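Local coordinates for protein cysteine synthase 3 (Entamoeba histolytica, PDB 6KR5) that catalyses the PLP-dependent formation of L-cysteine from O-acetyl-L-serine and sulfide, as an O-acetylserine sulfhydrylase, at residues Thr255-Gln260 and Ile285-Lys290; Met265-Val270 and Thr316-Thr321. All blocks are in the same frame, centred on the assembly; numbering follows the deposited sequence.

Interaction 1: Thr255-Gln260 and Ile285-Lys290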
# COMPACT_ATOMS: atom_id res chain seq x y z
N THR B 255 -27.32 5.95 -2.44
CA THR B 255 -27.50 5.18 -1.22
C THR B 255 -26.78 5.86 -0.07
O THR B 255 -25.54 5.89 -0.07
CB THR B 255 -27.00 3.75 -1.40
OG1 THR B 255 -27.74 3.12 -2.45
CG2 THR B 255 -27.18 2.95 -0.11
N PRO B 256 -27.49 6.44 0.89
CA PRO B 256 -26.83 7.01 2.07
C PRO B 256 -26.41 5.91 3.02
O PRO B 256 -27.11 4.91 3.20
CB PRO B 256 -27.92 7.89 2.69
CG PRO B 256 -29.20 7.20 2.31
CD PRO B 256 -28.96 6.60 0.94
N ILE B 257 -25.26 6.11 3.66
CA ILE B 257 -24.71 5.15 4.61
C ILE B 257 -24.34 5.90 5.88
O ILE B 257 -23.64 6.93 5.83
CB ILE B 257 -23.48 4.40 4.04
CG1 ILE B 257 -23.86 3.52 2.84
CG2 ILE B 257 -22.79 3.58 5.13
CD1 ILE B 257 -24.71 2.25 3.20
N LYS B 258 -24.79 5.40 7.03
CA LYS B 258 -24.44 6.02 8.30
C LYS B 258 -22.95 5.87 8.58
O LYS B 258 -22.36 4.80 8.36
CB LYS B 258 -25.23 5.40 9.45
CG LYS B 258 -26.74 5.65 9.40
CD LYS B 258 -27.41 4.91 10.54
CE LYS B 258 -28.89 5.20 10.64
NZ LYS B 258 -29.54 4.31 11.64
N THR B 259 -22.35 6.93 9.13
CA THR B 259 -20.94 6.92 9.51
C THR B 259 -20.58 5.67 10.31
O THR B 259 -19.63 4.96 9.97
CB THR B 259 -20.61 8.18 10.31
OG1 THR B 259 -20.67 9.33 9.45
CG2 THR B 259 -19.19 8.12 10.86
N GLN B 260 -21.35 5.37 11.36
CA GLN B 260 -21.00 4.23 12.21
C GLN B 260 -21.10 2.91 11.47
O GLN B 260 -20.33 1.99 11.74
CB GLN B 260 -21.89 4.18 13.46
CG GLN B 260 -21.78 5.38 14.37
CD GLN B 260 -20.42 5.54 15.00
OE1 GLN B 260 -19.73 4.56 15.27
NE2 GLN B 260 -20.03 6.79 15.25
N ILE B 285 -18.84 -0.65 0.43
CA ILE B 285 -19.12 -2.08 0.52
C ILE B 285 -20.50 -2.31 1.11
O ILE B 285 -21.27 -3.13 0.60
CB ILE B 285 -18.02 -2.81 1.31
CG1 ILE B 285 -16.77 -2.92 0.45
CG2 ILE B 285 -18.51 -4.22 1.73
CD1 ILE B 285 -15.53 -3.43 1.15
N LEU B 286 -20.86 -1.57 2.17
CA LEU B 286 -22.18 -1.77 2.75
C LEU B 286 -23.28 -1.43 1.75
O LEU B 286 -24.26 -2.17 1.62
CB LEU B 286 -22.33 -0.96 4.03
CG LEU B 286 -23.71 -1.06 4.70
CD1 LEU B 286 -24.07 -2.52 4.96
CD2 LEU B 286 -23.71 -0.29 6.00
N ALA B 287 -23.13 -0.32 1.02
CA ALA B 287 -24.10 -0.00 -0.02
C ALA B 287 -24.16 -1.11 -1.06
O ALA B 287 -25.24 -1.44 -1.57
CB ALA B 287 -23.76 1.33 -0.69
N GLY B 288 -23.01 -1.70 -1.39
CA GLY B 288 -23.00 -2.76 -2.39
C GLY B 288 -23.64 -4.04 -1.88
O GLY B 288 -24.27 -4.77 -2.66
N LEU B 289 -23.46 -4.35 -0.60
CA LEU B 289 -24.08 -5.54 -0.02
C LEU B 289 -25.59 -5.37 0.07
O LEU B 289 -26.34 -6.33 -0.14
CB LEU B 289 -23.49 -5.85 1.35
CG LEU B 289 -22.02 -6.30 1.40
CD1 LEU B 289 -21.59 -6.61 2.84
CD2 LEU B 289 -21.75 -7.49 0.49
N LYS B 290 -26.06 -4.17 0.40
CA LYS B 290 -27.49 -3.90 0.34
C LYS B 290 -28.01 -4.05 -1.08
O LYS B 290 -29.08 -4.61 -1.31
CB LYS B 290 -27.80 -2.51 0.89
CG LYS B 290 -27.46 -2.38 2.36
CD LYS B 290 -27.90 -1.04 2.91
CE LYS B 290 -27.69 -1.02 4.41
NZ LYS B 290 -28.06 0.28 5.04
O HOH W 1 -27.31 0.31 -2.52
O HOH W 2 -28.27 2.36 3.57
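Two like turns of the Ile-257 chain (chi1 -65°, chi2 -71°) fold its CD1 methyl back over helix 285-290, where it meets Leu-286 and Ala-287. Ile-257 CD1 sits 3.8 Å from Leu-286 CG and 3.7 Å from the backbone N of Ala-287, so the methyl rests on the helix backbone as well as on side chains. The Ile-257 and Leu-286 chains cross obliquely, and the second branch of the isoleucine, CG2, comes to 4.1 Å from Leu-286 CD2. At Thr-255, CG2 is anti to the backbone N, beside the carbonyl carbon, which turns this methyl onto the helix, 3.8 Å from Ala-287 CB. The small alanine thus faces both inward-pointing residues of the strand, while Pro-256 between them points away.

This is a helix packed on the face of an alpha/beta sheet: strand 253-257 forms one edge and pairs in parallel with strand 212-218, and its 255-257 part runs at 129° to helix segment 285-290. Val-216 of that neighbouring strand extends the apolar surface beneath Ala-287 and Ile-257.

No direct hydrogen bond links the segments; two waters do so instead. One accepts from Thr-255 OG1 (2.8 Å) and donates to the carbonyl O of Ala-287. The other accepts from NZ of the extended Lys-290 at 2.6 Å and donates to Pro-256 O, tying the ammonium group to the strand backbone.

Interaction 2: Met265-Val270 and Thr316-Thr321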
# COMPACT_ATOMS: atom_id res chain seq x y z
N MET B 265 -18.70 -1.79 8.92
CA MET B 265 -18.47 -2.57 7.70
C MET B 265 -16.98 -2.73 7.42
O MET B 265 -16.52 -3.83 7.07
CB MET B 265 -19.16 -1.92 6.51
CG MET B 265 -19.12 -2.79 5.27
SD MET B 265 -20.42 -4.05 5.30
CE MET B 265 -19.46 -5.53 5.57
N ALA B 266 -16.20 -1.65 7.54
CA ALA B 266 -14.77 -1.73 7.27
C ALA B 266 -14.09 -2.73 8.20
O ALA B 266 -13.23 -3.50 7.76
CB ALA B 266 -14.13 -0.35 7.40
N ARG B 267 -14.47 -2.72 9.47
CA ARG B 267 -13.89 -3.69 10.41
C ARG B 267 -14.27 -5.11 10.04
O ARG B 267 -13.46 -6.03 10.20
CB ARG B 267 -14.36 -3.38 11.83
CG ARG B 267 -13.71 -2.14 12.42
CD ARG B 267 -14.00 -2.02 13.91
NE ARG B 267 -15.39 -1.67 14.19
CZ ARG B 267 -15.85 -0.43 14.27
NH1 ARG B 267 -15.04 0.60 14.07
NH2 ARG B 267 -17.13 -0.22 14.55
N ALA B 268 -15.50 -5.32 9.56
CA ALA B 268 -15.92 -6.67 9.20
C ALA B 268 -15.19 -7.17 7.96
O ALA B 268 -14.84 -8.35 7.87
CB ALA B 268 -17.43 -6.69 8.97
N VAL B 269 -14.94 -6.28 6.99
CA VAL B 269 -14.26 -6.68 5.77
C VAL B 269 -12.84 -7.15 6.06
O VAL B 269 -12.38 -8.16 5.52
CB VAL B 269 -14.29 -5.52 4.76
CG1 VAL B 269 -13.41 -5.82 3.56
CG2 VAL B 269 -15.73 -5.28 4.33
N VAL B 270 -12.11 -6.43 6.92
CA VAL B 270 -10.75 -6.88 7.19
C VAL B 270 -10.77 -8.17 8.02
O VAL B 270 -9.96 -9.07 7.78
CB VAL B 270 -9.91 -5.75 7.83
CG1 VAL B 270 -10.47 -5.30 9.14
CG2 VAL B 270 -8.44 -6.17 7.97
N THR B 316 -7.13 7.01 13.88
CA THR B 316 -8.51 7.15 14.30
C THR B 316 -8.86 5.95 15.19
O THR B 316 -8.00 5.13 15.52
CB THR B 316 -9.43 7.25 13.08
OG1 THR B 316 -9.60 5.96 12.49
CG2 THR B 316 -8.83 8.18 12.04
N ASP B 317 -10.11 5.86 15.61
CA ASP B 317 -10.53 4.70 16.38
C ASP B 317 -11.13 3.60 15.50
O ASP B 317 -11.74 2.67 16.04
CB ASP B 317 -11.53 5.12 17.47
CG ASP B 317 -10.83 5.60 18.73
OD1 ASP B 317 -9.59 5.68 18.73
OD2 ASP B 317 -11.53 5.91 19.72
N LEU B 318 -10.94 3.69 14.18
CA LEU B 318 -11.54 2.72 13.26
C LEU B 318 -11.24 1.29 13.69
O LEU B 318 -12.09 0.40 13.57
CB LEU B 318 -11.04 2.95 11.82
CG LEU B 318 -11.52 1.99 10.72
CD1 LEU B 318 -13.03 2.09 10.52
CD2 LEU B 318 -10.82 2.25 9.40
N TYR B 319 -10.04 1.05 14.23
CA TYR B 319 -9.66 -0.28 14.67
C TYR B 319 -9.47 -0.38 16.17
O TYR B 319 -8.93 -1.38 16.66
CB TYR B 319 -8.40 -0.71 13.94
CG TYR B 319 -8.59 -0.73 12.46
CD1 TYR B 319 -9.51 -1.58 11.87
CD2 TYR B 319 -7.88 0.14 11.64
CE1 TYR B 319 -9.69 -1.61 10.52
CE2 TYR B 319 -8.06 0.12 10.30
CZ TYR B 319 -8.96 -0.75 9.73
OH TYR B 319 -9.12 -0.78 8.38
N LYS B 320 -9.89 0.64 16.91
CA LYS B 320 -9.92 0.58 18.37
C LYS B 320 -11.25 0.01 18.85
O LYS B 320 -11.27 -0.88 19.71
CB LYS B 320 -9.68 1.98 18.96
N THR B 321 -12.35 0.51 18.29
CA THR B 321 -13.67 -0.07 18.55
C THR B 321 -13.70 -1.53 18.13
O THR B 321 -13.12 -1.92 17.11
CB THR B 321 -14.74 0.71 17.78
OG1 THR B 321 -14.50 2.11 17.91
CG2 THR B 321 -16.13 0.38 18.30
O HOH W 3 -10.62 -2.28 7.06
O HOH W 4 -15.22 3.21 15.60
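The guanidinium of Arg-267 has Thr-321 over one face, with CB 3.7 Å above the plane and offset toward the rim, and the carbonyl O of Leu-318 at its edge. Arg-267 NH1 donates to Leu-318 O at 3.0 Å in a nearly straight bond (172°), the acceptor lying almost in the guanidinium plane although the donor is tilted 30° from the carbonyl plane. A bend at chi3 (-71°) curls the chain round Leu-318 O, which also lies close to CD, and NE turns to a salt bridge with Glu-323. The Tyr-319 ring carries Leu-318 CG over the centre of one face. At its edge, in plane, a water accepts from Tyr-319 OH at 2.5 Å and donates to Ala-266 O. Val-270 CG1 approaches Tyr-319 CE1 obliquely at 4.0 Å, and Ala-266 CB meets Leu-318 CD1 at 4.1 Å. Met-118 and Phe-123 of the second subunit pack on Tyr-319 and Val-270. Arg-267 thus links helix 259-273 to a main-chain carbonyl of the irregular segment 316-321, which leads on toward the C-terminal helix 327-335. This loop, opened by an ST turn in which Thr-316 OG1 accepts from Leu-318 N, lies against the helix at the edge of the dimer interface.

How the interactions relate
Helix 259-273 joins the two contacts: it starts within 255-260, just after the edge strand, and supplies 265-270 to interaction 2. Their centres lie 14 Å apart, and they also meet directly through side chains. Met-265 CE packs on Leu-289 CD1 at 3.6 Å and Val-269 CG2 on Ile-285 CD1 at 3.7 Å, so residues that take no part in their own contact pair helix 259-273 with helix 279-292. Interaction 1 joins helix 279-292 to the edge strand, and interaction 2 joins helix 259-273 to the loop 316-321. The side chains of Ile-257 and Leu-318 are about 12 and 10 Å from the PLP, too far to touch the cofactor directly.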